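Local coordinates for protein putative aldolase (Bacteroides vulgatus ATCC 8482, PDB 3DXI) that is of unknown function but is named a putative aldolase and folds as a parallel beta/alpha (TIM) barrel with an HMGL-like sequence region, at residues A[28-33]-A[39-44]; A[158-163]-A[179-184]; A[206-211]-A[240-245]; A[88-93]-A[121-126]; A[63-68]-A[95-100]. All blocks are in the same frame, centred on the assembly; numbering follows the deposited sequence.

In the fold
All five contacts belong to one eight-stranded parallel beta/alpha barrel; interactions 1 and 2 join outer helices to its strands, with centres about 25 Å apart and no direct touch, and 3, 4 and 5 lie in the layer outside them. Interactions 1, 5 and 4 follow one another round the wall: centres of 1 and 5 lie about 14 Å apart, with Ile30 CG1 3.5 Å from Leu68 CD2, and centres of 5 and 4 about 15 Å apart, where Asn91 O lies 3.3 Å from Pro96 CD. Interactions 2 and 3 meet where Arg182 NH2 comes 3.0 Å from Gly211 O. Interactions 3 and 4 lie farthest apart, about 35 Å between centres.

Interaction 1. Residues A[28-33]-A[39-44]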
# COMPACT_ATOMS: atom_id res chain seq x y z
N ALA A 28 19.12 -17.56 -9.20
CA ALA A 28 18.65 -16.32 -9.80
C ALA A 28 18.54 -15.26 -8.70
O ALA A 28 18.97 -14.12 -8.87
CB ALA A 28 17.29 -16.55 -10.45
N TYR A 29 17.97 -15.65 -7.56
CA TYR A 29 17.82 -14.74 -6.42
C TYR A 29 19.18 -14.22 -5.96
O TYR A 29 19.41 -13.01 -5.94
CB TYR A 29 17.11 -15.45 -5.25
CG TYR A 29 17.13 -14.67 -3.95
CD1 TYR A 29 16.33 -13.54 -3.77
CD2 TYR A 29 17.98 -15.06 -2.90
CE1 TYR A 29 16.37 -12.82 -2.58
CE2 TYR A 29 18.02 -14.34 -1.70
CZ TYR A 29 17.21 -13.22 -1.55
OH TYR A 29 17.24 -12.52 -0.36
N ILE A 30 20.08 -15.12 -5.58
CA ILE A 30 21.41 -14.72 -5.11
C ILE A 30 22.14 -13.80 -6.09
O ILE A 30 22.73 -12.80 -5.68
CB ILE A 30 22.30 -15.96 -4.82
CG1 ILE A 30 21.69 -16.79 -3.68
CG2 ILE A 30 23.71 -15.51 -4.46
CD1 ILE A 30 21.74 -16.13 -2.31
N LEU A 31 22.09 -14.12 -7.38
CA LEU A 31 22.77 -13.30 -8.37
C LEU A 31 22.12 -11.93 -8.56
O LEU A 31 22.80 -10.93 -8.80
CB LEU A 31 22.86 -14.04 -9.71
CG LEU A 31 23.75 -15.28 -9.65
CD1 LEU A 31 23.68 -16.04 -10.97
CD2 LEU A 31 25.19 -14.87 -9.35
N ALA A 32 20.79 -11.88 -8.45
CA ALA A 32 20.09 -10.61 -8.59
C ALA A 32 20.46 -9.71 -7.42
O ALA A 32 20.68 -8.51 -7.59
CB ALA A 32 18.58 -10.84 -8.60
N MSE A 33 20.55 -10.29 -6.23
CA MSE A 33 20.90 -9.53 -5.04
C MSE A 33 22.30 -8.92 -5.18
O MSE A 33 22.58 -7.88 -4.59
CB MSE A 33 20.84 -10.42 -3.80
CG MSE A 33 19.44 -10.95 -3.47
SE MSE A 33 18.10 -9.55 -3.22
CE MSE A 33 17.15 -9.78 -4.90
N ASP A 39 22.25 -4.90 1.06
CA ASP A 39 23.42 -5.24 1.85
C ASP A 39 23.44 -6.59 2.55
O ASP A 39 24.49 -7.22 2.65
CB ASP A 39 23.64 -4.14 2.87
CG ASP A 39 23.60 -2.77 2.23
OD1 ASP A 39 24.59 -2.41 1.55
OD2 ASP A 39 22.59 -2.06 2.39
N TYR A 40 22.29 -7.01 3.06
CA TYR A 40 22.16 -8.27 3.78
C TYR A 40 21.08 -9.14 3.17
O TYR A 40 20.05 -8.65 2.69
CB TYR A 40 21.78 -8.00 5.24
CG TYR A 40 22.94 -7.65 6.14
CD1 TYR A 40 23.46 -8.58 7.03
CD2 TYR A 40 23.51 -6.38 6.10
CE1 TYR A 40 24.52 -8.26 7.87
CE2 TYR A 40 24.57 -6.04 6.93
CZ TYR A 40 25.07 -6.99 7.82
OH TYR A 40 26.13 -6.68 8.63
N LEU A 41 21.33 -10.45 3.20
CA LEU A 41 20.39 -11.42 2.68
C LEU A 41 20.18 -12.49 3.75
O LEU A 41 21.11 -13.21 4.10
CB LEU A 41 20.93 -12.09 1.41
CG LEU A 41 21.49 -11.23 0.27
CD1 LEU A 41 21.95 -12.15 -0.85
CD2 LEU A 41 20.42 -10.27 -0.23
N GLU A 42 18.96 -12.56 4.30
CA GLU A 42 18.65 -13.57 5.30
C GLU A 42 18.00 -14.67 4.49
O GLU A 42 16.83 -14.58 4.11
CB GLU A 42 17.68 -13.01 6.33
CG GLU A 42 17.36 -13.97 7.44
CD GLU A 42 16.56 -13.30 8.52
OE1 GLU A 42 15.47 -12.78 8.19
OE2 GLU A 42 17.01 -13.30 9.69
N VAL A 43 18.77 -15.72 4.23
CA VAL A 43 18.34 -16.82 3.38
C VAL A 43 17.54 -17.96 4.00
O VAL A 43 16.98 -18.79 3.27
CB VAL A 43 19.57 -17.42 2.67
CG1 VAL A 43 20.29 -16.33 1.88
CG2 VAL A 43 20.51 -18.04 3.70
N GLY A 44 17.49 -18.02 5.32
CA GLY A 44 16.73 -19.10 5.94
C GLY A 44 16.95 -19.28 7.42
O GLY A 44 17.58 -18.46 8.08
O HOH W 1 16.39 -14.60 1.38
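Leu41 carries the tight half of this contact, its two methyl groups set against the foot of the Met33 side chain, a selenomethionine. Leu41 CD2 lies 3.5 Å from Met33 CG, closer than ordinary van der Waals spacing, and Leu41 CD1 lies 3.6 Å from Met33 CB. The two side chains run at a slant to each other. Met33 CG also lies about 3.6 Å above one face of the Tyr29 ring, offset toward the rim; beyond it the chain bends at chi2 and chi3 and its end leads away from the strand. Tyr29 CG stands anti to the backbone N (chi1 170°), which carries the hydroxyl along the flank of Leu41, where OH is 3.9 Å from CD2.

Packing slackens on the other flank. Ile30 CD1 is 4.2 Å from Leu41 CD1, and it is 4.4 Å from Val43 CG1; Leu68 of helix 62-71 packs against both Ile30 and Val43 there. The polar margin is equally indirect: no hydrogen bond joins the two segments, but a water donates to Tyr29 OH and to Glu42 O, each at 2.8 Å. The same hydroxyl is hydrogen-bonded to Asp7 OD1 on the adjacent strand, so a buried polar atom has two partners, and these would fix where the ring can sit.

Helix 28-33 and strand 40-44 run nearly antiparallel, 166° between their directions. That is the packing of a helix on the strand that follows it in the wall of a beta/alpha barrel.

Interaction 2. Residues A[158-163]-A[179-184]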
# COMPACT_ATOMS: atom_id res chain seq x y z
N ASP A 158 24.25 -6.21 17.15
CA ASP A 158 24.82 -5.54 15.99
C ASP A 158 23.63 -4.94 15.26
O ASP A 158 23.78 -4.13 14.35
CB ASP A 158 25.53 -6.55 15.10
CG ASP A 158 26.84 -7.00 15.69
OD1 ASP A 158 27.80 -6.20 15.65
OD2 ASP A 158 26.92 -8.14 16.19
N LEU A 159 22.45 -5.36 15.69
CA LEU A 159 21.20 -4.88 15.13
C LEU A 159 20.03 -5.16 16.06
O LEU A 159 19.87 -6.27 16.57
CB LEU A 159 20.93 -5.56 13.78
CG LEU A 159 19.53 -5.29 13.22
CD1 LEU A 159 19.36 -3.79 13.00
CD2 LEU A 159 19.30 -6.06 11.92
N PHE A 160 19.22 -4.13 16.29
CA PHE A 160 18.02 -4.24 17.11
C PHE A 160 16.89 -3.91 16.12
O PHE A 160 16.65 -2.75 15.82
CB PHE A 160 18.01 -3.22 18.25
CG PHE A 160 16.79 -3.32 19.13
CD1 PHE A 160 16.67 -4.34 20.05
CD2 PHE A 160 15.74 -2.41 18.99
CE1 PHE A 160 15.53 -4.48 20.83
CE2 PHE A 160 14.58 -2.53 19.76
CZ PHE A 160 14.48 -3.57 20.68
N CYS A 161 16.22 -4.95 15.63
CA CYS A 161 15.14 -4.79 14.65
C CYS A 161 13.74 -4.73 15.25
O CYS A 161 13.30 -5.67 15.92
CB CYS A 161 15.23 -5.93 13.63
SG CYS A 161 14.09 -5.79 12.24
N MSE A 162 13.03 -3.62 15.02
CA MSE A 162 11.67 -3.46 15.52
C MSE A 162 10.72 -4.11 14.51
O MSE A 162 10.67 -3.72 13.35
CB MSE A 162 11.33 -1.98 15.68
CG MSE A 162 12.34 -1.19 16.49
SE MSE A 162 11.82 0.66 16.67
CE MSE A 162 11.97 1.20 14.82
N VAL A 163 9.95 -5.11 14.96
CA VAL A 163 9.04 -5.82 14.08
C VAL A 163 7.56 -5.46 14.21
O VAL A 163 6.94 -5.62 15.26
CB VAL A 163 9.18 -7.35 14.28
CG1 VAL A 163 8.28 -8.10 13.31
CG2 VAL A 163 10.64 -7.75 14.08
N LYS A 179 12.71 6.85 18.43
CA LYS A 179 13.26 7.83 19.36
C LYS A 179 13.42 7.22 20.75
O LYS A 179 14.41 7.48 21.45
CB LYS A 179 12.34 9.05 19.45
CG LYS A 179 12.21 9.85 18.17
CD LYS A 179 11.20 10.98 18.33
CE LYS A 179 11.02 11.78 17.04
NZ LYS A 179 9.90 12.77 17.14
N GLU A 180 12.45 6.41 21.16
CA GLU A 180 12.51 5.76 22.47
C GLU A 180 13.66 4.76 22.57
O GLU A 180 14.42 4.78 23.53
CB GLU A 180 11.19 5.04 22.78
CG GLU A 180 10.11 5.96 23.29
CD GLU A 180 10.50 6.60 24.60
OE1 GLU A 180 10.59 5.87 25.61
OE2 GLU A 180 10.72 7.83 24.63
N VAL A 181 13.78 3.90 21.57
CA VAL A 181 14.84 2.90 21.54
C VAL A 181 16.22 3.57 21.62
O VAL A 181 17.11 3.09 22.32
CB VAL A 181 14.71 2.00 20.27
CG1 VAL A 181 15.94 1.12 20.10
CG2 VAL A 181 13.46 1.12 20.38
N ARG A 182 16.38 4.68 20.91
CA ARG A 182 17.64 5.41 20.91
C ARG A 182 18.01 5.93 22.31
O ARG A 182 19.18 6.21 22.57
CB ARG A 182 17.59 6.58 19.93
CG ARG A 182 17.36 6.20 18.47
CD ARG A 182 18.53 5.44 17.90
NE ARG A 182 18.53 5.48 16.44
CZ ARG A 182 19.37 4.79 15.68
NH1 ARG A 182 20.28 4.00 16.23
NH2 ARG A 182 19.30 4.90 14.36
N LYS A 183 17.03 6.06 23.19
CA LYS A 183 17.29 6.54 24.55
C LYS A 183 17.80 5.41 25.45
O LYS A 183 18.44 5.67 26.47
CB LYS A 183 16.02 7.08 25.21
CG LYS A 183 15.43 8.34 24.63
CD LYS A 183 14.18 8.72 25.42
CE LYS A 183 13.51 9.95 24.87
NZ LYS A 183 12.24 10.24 25.60
N TYR A 184 17.52 4.17 25.07
CA TYR A 184 17.90 3.04 25.89
C TYR A 184 19.00 2.12 25.37
O TYR A 184 19.56 1.33 26.13
CB TYR A 184 16.64 2.23 26.21
CG TYR A 184 15.64 3.04 27.01
CD1 TYR A 184 15.83 3.27 28.37
CD2 TYR A 184 14.54 3.64 26.40
CE1 TYR A 184 14.96 4.07 29.10
CE2 TYR A 184 13.66 4.45 27.12
CZ TYR A 184 13.88 4.66 28.47
OH TYR A 184 13.03 5.48 29.19
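Lys183 N donates to Glu180 O at 2.9 Å, and the same two residues are joined again by a salt bridge, Lys183 NZ to Glu180 OE2 at 3.0 Å; both bonds stay on the helix, whereas Val181 turns to meet Phe160 and Met162 of the strand. The lysine nitrogen approaches OE2 nearly in line with its C-O bond. The second carboxylate oxygen, OE1, lies in the plane of the Tyr184 ring at its edge.

Across the contact everything is apolar. Val181 turns both methyls to the strand: CG1 meets Phe160, while CG2 lies against both Phe160 and Met162. CG1, anti to the backbone N (chi1 170°), sits 3.7 Å from Phe160 CD2 and meets the ring obliquely. CG2 stands 3.9 Å from Phe160 CE2 and also lies 4.1 Å from the selenium of Met162, a selenomethionine whose chain bends at chi3 and passes Val181 in the opposite sense. Both branches thus reach the phenyl ring, and CG2 alone also reaches the selenium.

Around this trio, Phe160 also meets Trp140, the ring planes inclined at about 50°, and Val181 touches Val189 on the next strand. Strand 159-163, helix 171-184 and strand 189-192 form a beta-alpha-beta unit, and the strand's backbone bonds go to its neighbours in the sheet, Phe160 pairing with Pro188 and Gly190.

With no hydrogen bond linking helix to strand here, their relative position rests on hydrophobic burial and side-chain shape, while the ion pair on the helix is consistent with its solvent-facing side.

Interaction 3. Residues A[206-211]-A[240-245]; sequences TAIDDG and KHHGLN
A histidine-carboxylate hydrogen bond ties the ends of two helices together at the surface, His242 at the close of helix 231-241 meeting Asp209 at the close of helix 200-209. His242 NE2 donates to Asp209 OD1 at 2.9 Å with an N-H...O angle of 159°. The oxygen receives it through its syn lone pair and lies at the edge of the imidazole, near its plane, and carboxylate and ring are turned only 7° from coplanar. That flat, nearly straight geometry favours this rotation of the ring; the nearby negative charge would also tend to favour a protonated imidazole.

Beside the bond, Ile208 CG2 comes within 4.0 Å of His242 NE2, obliquely to the ring. Asp209 lies within the Schellman motif that ends its helix: Gly211, at positive phi, gives its N to Ile208 O at 3.0 Å, and Ile212 N turns back to Ala207 O. Next to His242, His241 packs on Thr170 of the second subunit.

Helix 200-209 leads into strand 214-217, and helix 231-241 comes after that last strand. The bond therefore joins neighbouring outer helices at the end of the TIM barrel where strands begin, opposite the strand C-termini that carry the active site in this fold.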
# COMPACT_ATOMS: atom_id res chain seq x y z
N THR A 206 9.68 6.70 6.76
CA THR A 206 9.62 7.54 7.96
C THR A 206 10.81 7.22 8.87
O THR A 206 11.45 8.12 9.41
CB THR A 206 8.29 7.31 8.73
OG1 THR A 206 7.19 7.73 7.92
CG2 THR A 206 8.28 8.10 10.03
N ALA A 207 11.10 5.93 9.01
CA ALA A 207 12.21 5.48 9.83
C ALA A 207 13.52 5.89 9.17
O ALA A 207 14.43 6.41 9.84
CB ALA A 207 12.16 3.96 10.00
N ILE A 208 13.61 5.68 7.87
CA ILE A 208 14.82 6.05 7.12
C ILE A 208 15.15 7.53 7.32
O ILE A 208 16.29 7.88 7.64
CB ILE A 208 14.66 5.74 5.60
CG1 ILE A 208 14.65 4.22 5.38
CG2 ILE A 208 15.81 6.39 4.81
CD1 ILE A 208 14.37 3.78 3.94
N ASP A 209 14.16 8.39 7.13
CA ASP A 209 14.39 9.83 7.28
C ASP A 209 14.74 10.24 8.71
O ASP A 209 15.25 11.33 8.93
CB ASP A 209 13.19 10.62 6.77
CG ASP A 209 13.02 10.52 5.26
OD1 ASP A 209 14.01 10.15 4.58
OD2 ASP A 209 11.91 10.81 4.75
N ASP A 210 14.48 9.37 9.68
CA ASP A 210 14.83 9.66 11.07
C ASP A 210 16.15 8.99 11.47
O ASP A 210 16.44 8.83 12.66
CB ASP A 210 13.72 9.21 12.03
CG ASP A 210 12.64 10.26 12.20
OD1 ASP A 210 12.76 11.35 11.61
OD2 ASP A 210 11.67 9.99 12.95
N GLY A 211 16.93 8.58 10.47
CA GLY A 211 18.21 7.97 10.74
C GLY A 211 18.28 6.49 11.10
O GLY A 211 19.30 6.05 11.64
N LYS A 240 14.10 7.49 -6.59
CA LYS A 240 13.55 8.80 -6.91
C LYS A 240 13.81 9.87 -5.84
O LYS A 240 14.31 10.95 -6.14
CB LYS A 240 12.04 8.69 -7.14
CG LYS A 240 11.31 10.03 -7.25
CD LYS A 240 11.81 10.85 -8.43
CE LYS A 240 11.07 12.17 -8.51
NZ LYS A 240 11.56 13.00 -9.64
N HIS A 241 13.48 9.55 -4.60
CA HIS A 241 13.61 10.50 -3.49
C HIS A 241 14.89 10.50 -2.66
O HIS A 241 15.14 11.45 -1.93
CB HIS A 241 12.42 10.32 -2.56
CG HIS A 241 11.10 10.59 -3.21
ND1 HIS A 241 10.64 11.86 -3.46
CD2 HIS A 241 10.16 9.74 -3.70
CE1 HIS A 241 9.47 11.79 -4.07
NE2 HIS A 241 9.15 10.52 -4.22
N HIS A 242 15.71 9.47 -2.77
CA HIS A 242 16.94 9.43 -1.99
C HIS A 242 18.20 9.25 -2.82
O HIS A 242 19.27 9.01 -2.28
CB HIS A 242 16.85 8.32 -0.93
CG HIS A 242 15.84 8.60 0.14
ND1 HIS A 242 14.50 8.80 -0.13
CD2 HIS A 242 15.98 8.75 1.48
CE1 HIS A 242 13.86 9.06 1.00
NE2 HIS A 242 14.74 9.03 1.99
N GLY A 243 18.07 9.38 -4.14
CA GLY A 243 19.21 9.24 -5.03
C GLY A 243 19.88 7.87 -5.03
O GLY A 243 21.06 7.76 -5.35
N LEU A 244 19.14 6.82 -4.71
CA LEU A 244 19.71 5.48 -4.69
C LEU A 244 19.77 4.90 -6.10
O LEU A 244 18.74 4.74 -6.75
CB LEU A 244 18.88 4.54 -3.80
CG LEU A 244 19.44 3.14 -3.56
CD1 LEU A 244 20.70 3.25 -2.70
CD2 LEU A 244 18.40 2.27 -2.87
N ASN A 245 20.97 4.59 -6.57
CA ASN A 245 21.09 4.00 -7.90
C ASN A 245 20.57 2.57 -7.86
O ASN A 245 20.94 1.79 -6.98
CB ASN A 245 22.55 4.01 -8.38
CG ASN A 245 22.72 3.28 -9.70
OD1 ASN A 245 21.92 3.44 -10.62
ND2 ASN A 245 23.78 2.48 -9.80

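Interaction 4. Residues A[88-93]-A[121-126]; sequences EDLNHL and KAIKTM
Leu90 puts one methyl, CD1, against helix 121-124, where it is 3.4 Å from Ala122 CB, a carbon pair tighter than usual. The same methyl lies 3.9 Å from Ile123 CG1, and the other branch, CD2, stands 4.1 Å from that atom, so the leucine fork straddles the isoleucine, the two side chains crossing at about a right angle. The extended second torsion of Leu90 (chi2 -178°) carries CD1 outward to the neighbouring helix. A third partner is Met126, a selenomethionine, straight through chi2 and then bent at chi3 (70°); its SE lies 4.3 Å from Leu90 CB and its CE 4.1 Å from Leu90 O.

Helices 90-94 and 113-124 follow consecutive strands of the beta/alpha barrel, 75-81 and 103-108, and stand side by side in its outer layer. Ile123, on the second helix, also reaches the barrel, touching Ile104 and Ile106 of strand 103-108 and Val130 of the next strand.

Farther out, each segment is pinned by polar bonds of its own. Thr125 OG1 donates to Ala122 O at 2.6 Å, tilted 24° from the carbonyl plane, where helix 113-124 draws to its close. On the other side, Asp89 OD2 forms a salt bridge with Lys48 and a hydrogen bond with Thr86, while Leu93 O accepts from Arg46 NE.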
# COMPACT_ATOMS: atom_id res chain seq x y z
N GLU A 88 22.64 -24.42 24.94
CA GLU A 88 23.17 -25.75 24.68
C GLU A 88 22.98 -26.21 23.23
O GLU A 88 23.68 -27.11 22.76
CB GLU A 88 22.52 -26.77 25.63
CG GLU A 88 22.88 -26.59 27.11
CD GLU A 88 22.40 -25.27 27.70
OE1 GLU A 88 21.19 -24.97 27.61
OE2 GLU A 88 23.23 -24.54 28.27
N ASP A 89 22.03 -25.60 22.52
CA ASP A 89 21.77 -25.97 21.12
C ASP A 89 22.66 -25.26 20.11
O ASP A 89 22.77 -25.69 18.96
CB ASP A 89 20.31 -25.68 20.74
CG ASP A 89 19.31 -26.43 21.59
OD1 ASP A 89 19.46 -27.66 21.74
OD2 ASP A 89 18.37 -25.79 22.10
N LEU A 90 23.30 -24.18 20.53
CA LEU A 90 24.14 -23.39 19.64
C LEU A 90 25.27 -24.14 18.92
O LEU A 90 25.57 -23.83 17.77
CB LEU A 90 24.71 -22.19 20.39
CG LEU A 90 23.65 -21.23 20.93
CD1 LEU A 90 24.32 -20.04 21.60
CD2 LEU A 90 22.75 -20.76 19.79
N ASN A 91 25.88 -25.11 19.59
CA ASN A 91 26.97 -25.86 18.96
C ASN A 91 26.57 -26.53 17.64
O ASN A 91 27.21 -26.32 16.61
CB ASN A 91 27.54 -26.91 19.91
CG ASN A 91 28.54 -26.33 20.89
OD1 ASN A 91 29.53 -25.70 20.49
ND2 ASN A 91 28.31 -26.55 22.18
N HIS A 92 25.51 -27.33 17.67
CA HIS A 92 25.11 -27.99 16.44
C HIS A 92 24.49 -27.03 15.44
O HIS A 92 24.66 -27.19 14.23
CB HIS A 92 24.13 -29.13 16.72
CG HIS A 92 23.94 -30.04 15.55
ND1 HIS A 92 22.86 -30.88 15.42
CD2 HIS A 92 24.70 -30.24 14.44
CE1 HIS A 92 22.96 -31.56 14.29
NE2 HIS A 92 24.07 -31.18 13.68
N LEU A 93 23.76 -26.04 15.94
CA LEU A 93 23.10 -25.06 15.07
C LEU A 93 24.02 -24.08 14.35
O LEU A 93 23.85 -23.83 13.16
CB LEU A 93 22.07 -24.25 15.87
CG LEU A 93 20.82 -24.96 16.40
CD1 LEU A 93 20.06 -24.04 17.33
CD2 LEU A 93 19.95 -25.39 15.23
N LYS A 121 24.69 -13.42 23.79
CA LYS A 121 26.03 -13.36 24.35
C LYS A 121 26.85 -14.55 23.90
O LYS A 121 28.01 -14.41 23.50
CB LYS A 121 25.94 -13.32 25.88
CG LYS A 121 27.19 -12.81 26.57
CD LYS A 121 26.86 -12.38 28.00
CE LYS A 121 28.01 -11.60 28.62
NZ LYS A 121 27.58 -10.94 29.89
N ALA A 122 26.25 -15.74 23.95
CA ALA A 122 26.94 -16.96 23.52
C ALA A 122 27.25 -16.95 22.02
O ALA A 122 28.32 -17.37 21.59
CB ALA A 122 26.10 -18.19 23.88
N ILE A 123 26.30 -16.47 21.22
CA ILE A 123 26.49 -16.41 19.77
C ILE A 123 27.63 -15.45 19.43
O ILE A 123 28.39 -15.68 18.49
CB ILE A 123 25.20 -15.92 19.06
CG1 ILE A 123 24.09 -16.96 19.22
CG2 ILE A 123 25.48 -15.69 17.58
CD1 ILE A 123 22.75 -16.53 18.64
N LYS A 124 27.76 -14.39 20.22
CA LYS A 124 28.80 -13.40 19.98
C LYS A 124 30.21 -13.96 20.18
O LYS A 124 31.15 -13.54 19.50
CB LYS A 124 28.59 -12.19 20.89
CG LYS A 124 29.11 -10.90 20.28
CD LYS A 124 28.28 -10.52 19.05
CE LYS A 124 28.95 -9.42 18.26
NZ LYS A 124 29.26 -8.26 19.15
N THR A 125 30.37 -14.90 21.10
CA THR A 125 31.68 -15.49 21.34
C THR A 125 32.09 -16.41 20.19
O THR A 125 33.25 -16.82 20.08
CB THR A 125 31.71 -16.30 22.67
OG1 THR A 125 30.75 -17.36 22.61
CG2 THR A 125 31.39 -15.41 23.85
N MSE A 126 31.14 -16.74 19.31
CA MSE A 126 31.42 -17.60 18.17
C MSE A 126 31.86 -16.78 16.96
O MSE A 126 32.19 -17.32 15.90
CB MSE A 126 30.20 -18.47 17.84
CG MSE A 126 29.87 -19.48 18.94
SE MSE A 126 28.33 -20.62 18.61
CE MSE A 126 29.08 -21.71 17.21

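Interaction 5. Residues A[63-68]-A[95-100]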
# COMPACT_ATOMS: atom_id res chain seq x y z
N SER A 63 26.11 -27.43 3.05
CA SER A 63 26.33 -27.57 1.62
C SER A 63 25.73 -26.40 0.85
O SER A 63 26.36 -25.87 -0.06
CB SER A 63 25.75 -28.90 1.12
OG SER A 63 24.36 -29.00 1.38
N VAL A 64 24.52 -26.00 1.22
CA VAL A 64 23.86 -24.89 0.55
C VAL A 64 24.57 -23.56 0.84
O VAL A 64 24.80 -22.76 -0.06
CB VAL A 64 22.38 -24.77 0.98
CG1 VAL A 64 21.75 -23.51 0.38
CG2 VAL A 64 21.61 -26.00 0.51
N LEU A 65 24.93 -23.35 2.10
CA LEU A 65 25.60 -22.12 2.49
C LEU A 65 26.96 -21.92 1.81
O LEU A 65 27.34 -20.79 1.50
CB LEU A 65 25.75 -22.06 4.02
CG LEU A 65 24.42 -21.88 4.77
CD1 LEU A 65 24.63 -22.04 6.26
CD2 LEU A 65 23.85 -20.50 4.45
N LYS A 66 27.69 -23.01 1.56
CA LYS A 66 28.98 -22.91 0.90
C LYS A 66 28.80 -22.39 -0.52
O LYS A 66 29.61 -21.59 -1.01
CB LYS A 66 29.68 -24.27 0.85
CG LYS A 66 30.26 -24.73 2.16
CD LYS A 66 30.94 -26.08 1.99
CE LYS A 66 31.60 -26.53 3.28
NZ LYS A 66 32.28 -27.84 3.10
N HIS A 67 27.75 -22.86 -1.18
CA HIS A 67 27.44 -22.45 -2.54
C HIS A 67 27.02 -20.97 -2.57
O HIS A 67 27.55 -20.18 -3.35
CB HIS A 67 26.30 -23.31 -3.09
CG HIS A 67 25.78 -22.87 -4.43
ND1 HIS A 67 26.58 -22.82 -5.55
CD2 HIS A 67 24.55 -22.47 -4.82
CE1 HIS A 67 25.86 -22.40 -6.58
NE2 HIS A 67 24.63 -22.18 -6.16
N LEU A 68 26.08 -20.61 -1.71
CA LEU A 68 25.61 -19.23 -1.64
C LEU A 68 26.74 -18.27 -1.29
O LEU A 68 26.85 -17.18 -1.86
CB LEU A 68 24.50 -19.10 -0.58
CG LEU A 68 23.25 -19.97 -0.78
CD1 LEU A 68 22.21 -19.59 0.26
CD2 LEU A 68 22.68 -19.79 -2.19
N LEU A 95 27.91 -23.76 15.02
CA LEU A 95 29.30 -24.15 14.84
C LEU A 95 29.62 -24.59 13.41
O LEU A 95 30.64 -24.19 12.85
CB LEU A 95 29.65 -25.27 15.83
CG LEU A 95 31.07 -25.31 16.39
CD1 LEU A 95 31.34 -24.05 17.21
CD2 LEU A 95 31.22 -26.55 17.26
N PRO A 96 28.74 -25.39 12.79
CA PRO A 96 29.03 -25.83 11.42
C PRO A 96 29.03 -24.73 10.36
O PRO A 96 29.56 -24.92 9.27
CB PRO A 96 27.93 -26.86 11.15
CG PRO A 96 27.61 -27.39 12.53
CD PRO A 96 27.60 -26.13 13.35
N ILE A 97 28.45 -23.57 10.69
CA ILE A 97 28.37 -22.49 9.70
C ILE A 97 29.29 -21.30 9.93
O ILE A 97 29.12 -20.26 9.29
CB ILE A 97 26.91 -21.97 9.55
CG1 ILE A 97 26.48 -21.25 10.83
CG2 ILE A 97 25.96 -23.13 9.27
CD1 ILE A 97 25.05 -20.72 10.78
N ILE A 98 30.26 -21.43 10.82
CA ILE A 98 31.18 -20.32 11.05
C ILE A 98 31.88 -20.00 9.73
O ILE A 98 32.20 -20.90 8.96
CB ILE A 98 32.24 -20.66 12.12
CG1 ILE A 98 32.86 -22.03 11.82
CG2 ILE A 98 31.59 -20.67 13.51
CD1 ILE A 98 33.89 -22.48 12.84
N GLY A 99 32.07 -18.71 9.46
CA GLY A 99 32.72 -18.31 8.22
C GLY A 99 31.82 -18.31 7.01
O GLY A 99 32.12 -17.67 6.00
N LEU A 100 30.69 -19.01 7.09
CA LEU A 100 29.76 -19.06 5.96
C LEU A 100 28.64 -18.04 6.12
O LEU A 100 28.10 -17.54 5.13
CB LEU A 100 29.17 -20.47 5.84
CG LEU A 100 30.18 -21.59 5.59
CD1 LEU A 100 29.47 -22.94 5.55
CD2 LEU A 100 30.92 -21.33 4.29
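Leu65 and Leu100 bring the two backbones nearest, with 6.2 Å between their CA atoms, as helix 63-68 passes a loop that has just left a short 3-10 turn at 95-96. Within that loop Leu100 N donates to Ile97 O at 3.0 Å, and Gly99 takes a positive phi of 81°; the turn so formed sets Ile97 and Leu100 on the helix together.

The side chains divide into two patches. In the first, Leu65 CD1 meets Ile97 CG2 at 3.5 Å, tighter than a usual carbon contact, the two chains crossing at a slant. Ile97 reaches it because its CG1 sits between the backbone N and the carbonyl carbon (chi1 68°), the crowded position, and this turns CG2 away from the carbonyl and onto the leucine. In the second patch Leu100 CD1 fits between two helix residues, 4.1 Å from Leu65 CB and 3.9 Å from Lys66 CG. Lys66 contributes its aliphatic stem alone: CD2 of Leu100 also lies 4.1 Å from Lys66 CG, while the lysine chain runs on fully extended beyond it.

No hydrogen bond crosses the contact, which rests on apolar packing. Both patches are widened by neighbours: Leu100 and Pro96 touch Val62 near the start of the helix, and Ile97 touches Arg46. Buried Leu65 and Ile97 thus lie on the inner side, exposed Lys66 on the outer.

Helix 90-94 is short, and the loop after it packs on helix 62-71 before strand 103-108 begins, a helix-to-loop contact in the outer layer of a beta/alpha barrel.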